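PDB 3KFV: tight junction protein ZO-3 from Homo sapiens, which serves as a MAGUK-family scaffold linking tight junction transmembrane proteins such as claudins and occludin to the actin cytoskeleton. Local coordinates for residues D3-R8 and Y134-L139. Numbering follows the deposited sequence.
Sequences DSFYIR and YERVVL
R8 and E135 face each other as an antiparallel hydrogen-bonded pair, R8 N giving its hydrogen to E135 O at 2.8 Å and E135 N returning one to R8 O at 2.9 Å. Their side chains then run side by side, both with CG anti to the backbone N. R8 bends at chi3 while E135 stays extended, which brings E135 OE2 to the guanidinium edge, where R8 NE meets it at 3.0 Å along a nearly straight N-H line (168°), in the guanidinium plane, a salt bridge. The same oxygen accepts a bond from H10, while R8 NH2 reaches Y215 O and the R8 guanidinium makes a cation-pi contact with Y131. With an alanine here in place of R8, the E135 carboxylate is likely to lose its arginine partner and be left to H10, and the bond to Y215 O would go. I7 CG1 packs on Y134 CB at 3.8 Å, and V137 CG2 touches Y6 CB at the same distance. Toward the start of 3-8 the strands splay and the contact loosens. The exposed R136 lays its guanidinium over the F5 side chain, the planes 29° apart, F5 CD1 lying over the guanidinium centre; D3 OD2 is a long 3.8 Å from R136 NH1, a purely electrostatic pairing, and R136 NE salt-bridges E299. The pairing of strand 134-141 with strand 5-9 adds a fifth strand, supplied from after the first four in sequence, to the SH3 sheet, the split SH3 arrangement of MAGUK SH3-guanylate kinase modules.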
ATOM      1  N   ASP A   3     -20.840  -4.594 -21.775  1.00 47.14           N
ATOM      2  CA  ASP A   3     -19.480  -4.054 -21.753  1.00 47.06           C
ATOM      3  C   ASP A   3     -18.648  -4.711 -20.660  1.00 47.95           C
ATOM      4  O   ASP A   3     -19.189  -5.366 -19.772  1.00 51.03           O
ATOM      5  CB  ASP A   3     -19.488  -2.532 -21.553  1.00 41.83           C
ATOM      6  CG  ASP A   3     -18.198  -1.868 -22.040  1.00 51.52           C
ATOM      7  OD1 ASP A   3     -17.412  -2.531 -22.758  1.00 52.31           O
ATOM      8  OD2 ASP A   3     -17.967  -0.680 -21.714  1.00 48.16           O
ATOM      9  N   SER A   4     -17.331  -4.541 -20.739  1.00 46.91           N
ATOM     10  CA  SER A   4     -16.425  -5.053 -19.718  1.00 43.02           C
ATOM     11  C   SER A   4     -15.210  -4.143 -19.533  1.00 47.87           C
ATOM     12  O   SER A   4     -14.644  -3.621 -20.503  1.00 46.33           O
ATOM     13  CB  SER A   4     -15.968  -6.471 -20.055  1.00 44.32           C
ATOM     14  OG  SER A   4     -15.246  -7.036 -18.971  1.00 43.62           O
ATOM     15  N   PHE A   5     -14.814  -3.967 -18.278  1.00 46.19           N
ATOM     16  CA  PHE A   5     -13.728  -3.071 -17.921  1.00 38.47           C
ATOM     17  C   PHE A   5     -13.438  -3.176 -16.433  1.00 41.51           C
ATOM     18  O   PHE A   5     -14.051  -3.976 -15.721  1.00 42.10           O
ATOM     19  CB  PHE A   5     -14.117  -1.640 -18.254  1.00 37.82           C
ATOM     20  CG  PHE A   5     -15.520  -1.298 -17.860  1.00 39.99           C
ATOM     21  CD1 PHE A   5     -16.522  -1.226 -18.811  1.00 40.58           C
ATOM     22  CD2 PHE A   5     -15.844  -1.066 -16.536  1.00 41.64           C
ATOM     23  CE1 PHE A   5     -17.816  -0.916 -18.451  1.00 42.79           C
ATOM     24  CE2 PHE A   5     -17.141  -0.760 -16.167  1.00 40.64           C
ATOM     25  CZ  PHE A   5     -18.127  -0.683 -17.128  1.00 41.18           C
ATOM     26  N   TYR A   6     -12.501  -2.360 -15.965  1.00 40.93           N
ATOM     27  CA  TYR A   6     -12.159  -2.324 -14.552  1.00 37.08           C
ATOM     28  C   TYR A   6     -12.622  -1.008 -13.962  1.00 35.52           C
ATOM     29  O   TYR A   6     -12.559   0.037 -14.607  1.00 35.51           O
ATOM     30  CB  TYR A   6     -10.654  -2.500 -14.344  1.00 36.72           C
ATOM     31  CG  TYR A   6     -10.121  -3.834 -14.820  1.00 40.06           C
ATOM     32  CD1 TYR A   6     -10.270  -4.985 -14.050  1.00 39.23           C
ATOM     33  CD2 TYR A   6      -9.468  -3.942 -16.037  1.00 43.54           C
ATOM     34  CE1 TYR A   6      -9.783  -6.206 -14.484  1.00 40.49           C
ATOM     35  CE2 TYR A   6      -8.973  -5.158 -16.484  1.00 47.67           C
ATOM     36  CZ  TYR A   6      -9.132  -6.287 -15.708  1.00 50.55           C
ATOM     37  OH  TYR A   6      -8.634  -7.493 -16.168  1.00 51.67           O
ATOM     38  N   ILE A   7     -13.098  -1.062 -12.729  1.00 40.03           N
ATOM     39  CA  ILE A   7     -13.650   0.121 -12.094  1.00 37.64           C
ATOM     40  C   ILE A   7     -13.057   0.306 -10.698  1.00 37.16           C
ATOM     41  O   ILE A   7     -12.812  -0.666  -9.975  1.00 34.98           O
ATOM     42  CB  ILE A   7     -15.193   0.034 -12.020  1.00 33.86           C
ATOM     43  CG1 ILE A   7     -15.823   1.380 -12.369  1.00 36.75           C
ATOM     44  CG2 ILE A   7     -15.649  -0.457 -10.663  1.00 35.52           C
ATOM     45  CD1 ILE A   7     -15.704   1.742 -13.826  1.00 33.54           C
ATOM     46  N   ARG A   8     -12.800   1.557 -10.334  1.00 34.66           N
ATOM     47  CA  ARG A   8     -12.386   1.870  -8.975  1.00 35.34           C
ATOM     48  C   ARG A   8     -13.502   2.656  -8.271  1.00 36.59           C
ATOM     49  O   ARG A   8     -14.073   3.587  -8.838  1.00 37.97           O
ATOM     50  CB  ARG A   8     -11.070   2.641  -8.976  1.00 29.14           C
ATOM     51  CG  ARG A   8     -10.233   2.397  -7.741  1.00 31.92           C
ATOM     52  CD  ARG A   8      -8.807   2.899  -7.919  1.00 34.56           C
ATOM     53  NE  ARG A   8      -8.692   4.357  -7.925  1.00 33.40           N
ATOM     54  CZ  ARG A   8      -8.043   5.057  -7.001  1.00 33.54           C
ATOM     55  NH1 ARG A   8      -7.449   4.434  -5.994  1.00 34.85           N
ATOM     56  NH2 ARG A   8      -7.980   6.377  -7.083  1.00 36.19           N
ATOM     57  N   TYR A 134     -17.463   6.294  -9.781  1.00 39.19           N
ATOM     58  CA  TYR A 134     -16.809   5.203 -10.488  1.00 34.74           C
ATOM     59  C   TYR A 134     -15.715   5.764 -11.375  1.00 39.84           C
ATOM     60  O   TYR A 134     -15.940   6.715 -12.137  1.00 39.26           O
ATOM     61  CB  TYR A 134     -17.795   4.426 -11.361  1.00 34.27           C
ATOM     62  CG  TYR A 134     -18.631   3.398 -10.636  1.00 36.88           C
ATOM     63  CD1 TYR A 134     -18.370   3.056  -9.312  1.00 36.94           C
ATOM     64  CD2 TYR A 134     -19.668   2.743 -11.291  1.00 39.04           C
ATOM     65  CE1 TYR A 134     -19.135   2.108  -8.654  1.00 35.43           C
ATOM     66  CE2 TYR A 134     -20.436   1.794 -10.643  1.00 41.07           C
ATOM     67  CZ  TYR A 134     -20.168   1.480  -9.328  1.00 39.95           C
ATOM     68  OH  TYR A 134     -20.935   0.528  -8.697  1.00 38.67           O
ATOM     69  N   GLU A 135     -14.532   5.164 -11.286  1.00 37.46           N
ATOM     70  CA  GLU A 135     -13.399   5.578 -12.098  1.00 33.78           C
ATOM     71  C   GLU A 135     -12.912   4.387 -12.896  1.00 31.90           C
ATOM     72  O   GLU A 135     -12.418   3.417 -12.329  1.00 36.84           O
ATOM     73  CB  GLU A 135     -12.274   6.088 -11.197  1.00 33.64           C
ATOM     74  CG  GLU A 135     -11.107   6.707 -11.926  1.00 33.89           C
ATOM     75  CD  GLU A 135      -9.852   6.775 -11.072  1.00 43.98           C
ATOM     76  OE1 GLU A 135      -8.857   7.400 -11.512  1.00 48.46           O
ATOM     77  OE2 GLU A 135      -9.850   6.194  -9.962  1.00 43.16           O
ATOM     78  N   ARG A 136     -13.063   4.440 -14.212  1.00 30.99           N
ATOM     79  CA  ARG A 136     -12.526   3.377 -15.051  1.00 31.81           C
ATOM     80  C   ARG A 136     -11.005   3.386 -14.971  1.00 31.33           C
ATOM     81  O   ARG A 136     -10.375   4.429 -15.153  1.00 32.71           O
ATOM     82  CB  ARG A 136     -13.004   3.527 -16.498  1.00 32.05           C
ATOM     83  CG  ARG A 136     -14.487   3.224 -16.693  1.00 29.49           C
ATOM     84  CD  ARG A 136     -14.861   3.118 -18.170  1.00 36.28           C
ATOM     85  NE  ARG A 136     -14.034   2.145 -18.882  1.00 38.95           N
ATOM     86  CZ  ARG A 136     -14.341   1.611 -20.061  1.00 38.13           C
ATOM     87  NH1 ARG A 136     -15.471   1.945 -20.674  1.00 39.20           N
ATOM     88  NH2 ARG A 136     -13.522   0.733 -20.623  1.00 35.84           N
ATOM     89  N   VAL A 137     -10.421   2.226 -14.680  1.00 32.12           N
ATOM     90  CA  VAL A 137      -8.968   2.106 -14.551  1.00 31.10           C
ATOM     91  C   VAL A 137      -8.410   1.005 -15.453  1.00 31.51           C
ATOM     92  O   VAL A 137      -9.116   0.067 -15.818  1.00 34.09           O
ATOM     93  CB  VAL A 137      -8.530   1.809 -13.082  1.00 29.19           C
ATOM     94  CG1 VAL A 137      -8.768   3.007 -12.183  1.00 27.94           C
ATOM     95  CG2 VAL A 137      -9.239   0.583 -12.544  1.00 28.15           C
ATOM     96  N   VAL A 138      -7.134   1.125 -15.802  1.00 33.18           N
ATOM     97  CA  VAL A 138      -6.433   0.087 -16.553  1.00 34.85           C
ATOM     98  C   VAL A 138      -5.105  -0.216 -15.863  1.00 37.39           C
ATOM     99  O   VAL A 138      -4.656   0.557 -15.019  1.00 36.64           O
ATOM    100  CB  VAL A 138      -6.167   0.501 -18.030  1.00 34.73           C
ATOM    101  CG1 VAL A 138      -7.451   0.450 -18.851  1.00 29.60           C
ATOM    102  CG2 VAL A 138      -5.514   1.882 -18.102  1.00 30.70           C
ATOM    103  N   LEU A 139      -4.487  -1.342 -16.218  1.00 38.77           N
ATOM    104  CA  LEU A 139      -3.184  -1.715 -15.665  1.00 36.52           C
ATOM    105  C   LEU A 139      -2.016  -1.266 -16.545  1.00 38.18           C
ATOM    106  O   LEU A 139      -1.985  -1.539 -17.744  1.00 37.40           O
ATOM    107  CB  LEU A 139      -3.098  -3.227 -15.456  1.00 33.11           C
ATOM    108  CG  LEU A 139      -3.851  -3.828 -14.269  1.00 35.95           C
ATOM    109  CD1 LEU A 139      -3.785  -5.346 -14.325  1.00 33.45           C
ATOM    110  CD2 LEU A 139      -3.304  -3.306 -12.945  1.00 36.54           C
TER